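Long-range contact in beta sliding clamp (Pseudomonas aeruginosa, PDB 6AMS), which probably encircles DNA as a ring-shaped head-to-tail homodimer and tethers DNA polymerases and other proteins to it for processive synthesis: residues 48-53 / 233-238. Residues are numbered along the deposited sequence; the frame is centred on the assembly and turned at random.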
loop_
_atom_site.group_PDB
_atom_site.type_symbol
_atom_site.label_atom_id
_atom_site.label_comp_id
_atom_site.label_asym_id
_atom_site.label_seq_id
_atom_site.Cartn_x
_atom_site.Cartn_y
_atom_site.Cartn_z
ATOM N N ASP A 48 -22.792 7.048 -4.479
ATOM C CA ASP A 48 -22.288 6.341 -5.652
ATOM C C ASP A 48 -23.431 5.666 -6.414
ATOM O O ASP A 48 -23.186 4.744 -7.194
ATOM C CB ASP A 48 -21.224 5.317 -5.266
ATOM C CG ASP A 48 -21.780 4.173 -4.455
ATOM O OD1 ASP A 48 -22.977 4.192 -4.130
ATOM O OD2 ASP A 48 -21.009 3.251 -4.140
ATOM N N LEU A 49 -24.657 6.079 -6.066
ATOM C CA LEU A 49 -25.976 5.648 -6.582
ATOM C C LEU A 49 -26.492 4.342 -5.969
ATOM O O LEU A 49 -27.600 3.916 -6.258
ATOM C CB LEU A 49 -26.107 5.637 -8.119
ATOM C CG LEU A 49 -25.692 6.878 -8.902
ATOM C CD1 LEU A 49 -25.311 6.502 -10.321
ATOM C CD2 LEU A 49 -26.801 7.914 -8.895
ATOM N N GLU A 50 -25.685 3.722 -5.120
ATOM C CA GLU A 50 -26.079 2.501 -4.444
ATOM C C GLU A 50 -26.163 2.796 -2.962
ATOM O O GLU A 50 -27.034 2.309 -2.253
ATOM C CB GLU A 50 -25.041 1.402 -4.688
ATOM C CG GLU A 50 -25.276 0.127 -3.889
ATOM C CD GLU A 50 -24.112 -0.850 -3.948
ATOM O OE1 GLU A 50 -23.702 -1.237 -5.060
ATOM O OE2 GLU A 50 -23.616 -1.247 -2.872
ATOM N N VAL A 51 -25.248 3.642 -2.518
ATOM C CA VAL A 51 -25.127 4.014 -1.128
ATOM C C VAL A 51 -25.118 5.524 -0.978
ATOM O O VAL A 51 -24.493 6.219 -1.763
ATOM C CB VAL A 51 -23.821 3.419 -0.555
ATOM C CG1 VAL A 51 -23.420 4.050 0.766
ATOM C CG2 VAL A 51 -23.941 1.915 -0.419
ATOM N N GLU A 52 -25.858 6.035 -0.006
ATOM C CA GLU A 52 -25.842 7.453 0.270
ATOM C C GLU A 52 -25.397 7.645 1.715
ATOM O O GLU A 52 -25.900 6.985 2.613
ATOM C CB GLU A 52 -27.208 8.089 0.041
ATOM C CG GLU A 52 -27.132 9.600 -0.056
ATOM C CD GLU A 52 -28.487 10.257 -0.176
ATOM O OE1 GLU A 52 -29.165 10.418 0.855
ATOM O OE2 GLU A 52 -28.860 10.631 -1.302
ATOM N N LEU A 53 -24.436 8.531 1.930
ATOM C CA LEU A 53 -23.950 8.812 3.269
ATOM C C LEU A 53 -24.135 10.294 3.593
ATOM O O LEU A 53 -23.793 11.159 2.796
ATOM C CB LEU A 53 -22.491 8.386 3.413
ATOM C CG LEU A 53 -21.873 8.409 4.809
ATOM C CD1 LEU A 53 -22.732 7.652 5.806
ATOM C CD2 LEU A 53 -20.467 7.842 4.775
ATOM N N PHE A 233 -26.767 6.441 6.999
ATOM C CA PHE A 233 -26.333 5.628 5.885
ATOM C C PHE A 233 -27.496 4.981 5.212
ATOM O O PHE A 233 -28.315 4.493 5.834
ATOM C CB PHE A 233 -25.365 4.583 6.437
ATOM C CG PHE A 233 -25.016 3.458 5.501
ATOM C CD1 PHE A 233 -25.851 2.395 5.334
ATOM C CD2 PHE A 233 -23.798 3.407 4.897
ATOM C CE1 PHE A 233 -25.519 1.355 4.522
ATOM C CE2 PHE A 233 -23.450 2.358 4.098
ATOM C CZ PHE A 233 -24.310 1.334 3.903
ATOM N N THR A 234 -27.568 5.018 3.910
ATOM C CA THR A 234 -28.647 4.376 3.188
ATOM C C THR A 234 -28.100 3.602 2.009
ATOM O O THR A 234 -27.291 4.108 1.251
ATOM C CB THR A 234 -29.695 5.411 2.708
ATOM O OG1 THR A 234 -30.256 6.068 3.840
ATOM C CG2 THR A 234 -30.838 4.718 1.996
ATOM N N SER A 235 -28.531 2.361 1.876
ATOM C CA SER A 235 -28.073 1.504 0.787
ATOM C C SER A 235 -29.286 0.976 0.084
ATOM O O SER A 235 -30.255 0.629 0.727
ATOM C CB SER A 235 -27.216 0.351 1.327
ATOM O OG SER A 235 -26.838 -0.492 0.274
ATOM N N LYS A 236 -29.171 0.792 -1.212
ATOM C CA LYS A 236 -30.148 0.063 -1.995
ATOM C C LYS A 236 -29.887 -1.426 -1.713
ATOM O O LYS A 236 -28.818 -1.829 -1.373
ATOM C CB LYS A 236 -29.969 0.285 -3.488
ATOM C CG LYS A 236 -30.704 1.461 -4.062
ATOM C CD LYS A 236 -30.399 1.573 -5.530
ATOM C CE LYS A 236 -31.499 2.298 -6.287
ATOM N NZ LYS A 236 -31.598 1.911 -7.723
ATOM N N LEU A 237 -30.896 -2.236 -1.878
ATOM C CA LEU A 237 -30.847 -3.660 -1.641
ATOM C C LEU A 237 -30.835 -4.382 -2.964
ATOM O O LEU A 237 -31.228 -3.822 -3.996
ATOM C CB LEU A 237 -32.081 -4.107 -0.871
ATOM C CG LEU A 237 -32.327 -3.459 0.475
ATOM C CD1 LEU A 237 -33.596 -4.020 1.048
ATOM C CD2 LEU A 237 -31.177 -3.704 1.407
ATOM N N VAL A 238 -30.396 -5.630 -2.891
ATOM C CA VAL A 238 -30.336 -6.515 -4.027
ATOM C C VAL A 238 -31.726 -7.092 -4.200
ATOM O O VAL A 238 -32.310 -7.663 -3.282
ATOM C CB VAL A 238 -29.315 -7.645 -3.815
ATOM C CG1 VAL A 238 -29.262 -8.552 -5.033
ATOM C CG2 VAL A 238 -27.943 -7.065 -3.517
#
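Strands 51-53 and 233-236 run antiparallel, their axes 4.6 Å apart at closest approach. Glu52 and Thr234 form a hydrogen-bonded pair. Glu52 N gives to Thr234 O at 2.7 Å, and Thr234 N returns a bond to Glu52 O at 2.9 Å. A third bond, Lys236 N to Glu50 O at 2.8 Å, extends the pairing into the turn before strand 51-58. Asp48 OD1 shapes that turn: it accepts from Glu50 N, an Asx turn, and from Val51 N, an Asx motif. Val51, Leu53, Phe233 and Ser235 share one face. With chi1 at 165°, Val51 holds CG1 opposite its backbone N, which sets this methyl obliquely against Phe233 CE2 at 3.7 Å. The other methyl, Val51 CG2, rests 3.8 Å from Ser235 OG. Leu53 CD1 comes to the edge of the Phe233 ring, 4.1 Å from Phe233 CB. Ser235 OG donates a hydrogen bond to Lys236 O. On the opposite face are Glu52 and Thr234. The lysine chain passes the turn, with Lys236 CD 3.7 Å from Leu49 O. This pairing joins strands of the N-terminal and central domains in one antiparallel sheet. Strands 41-47 and 223-227 flank the pair, and helix 198-207 packs against Leu53 and Phe233.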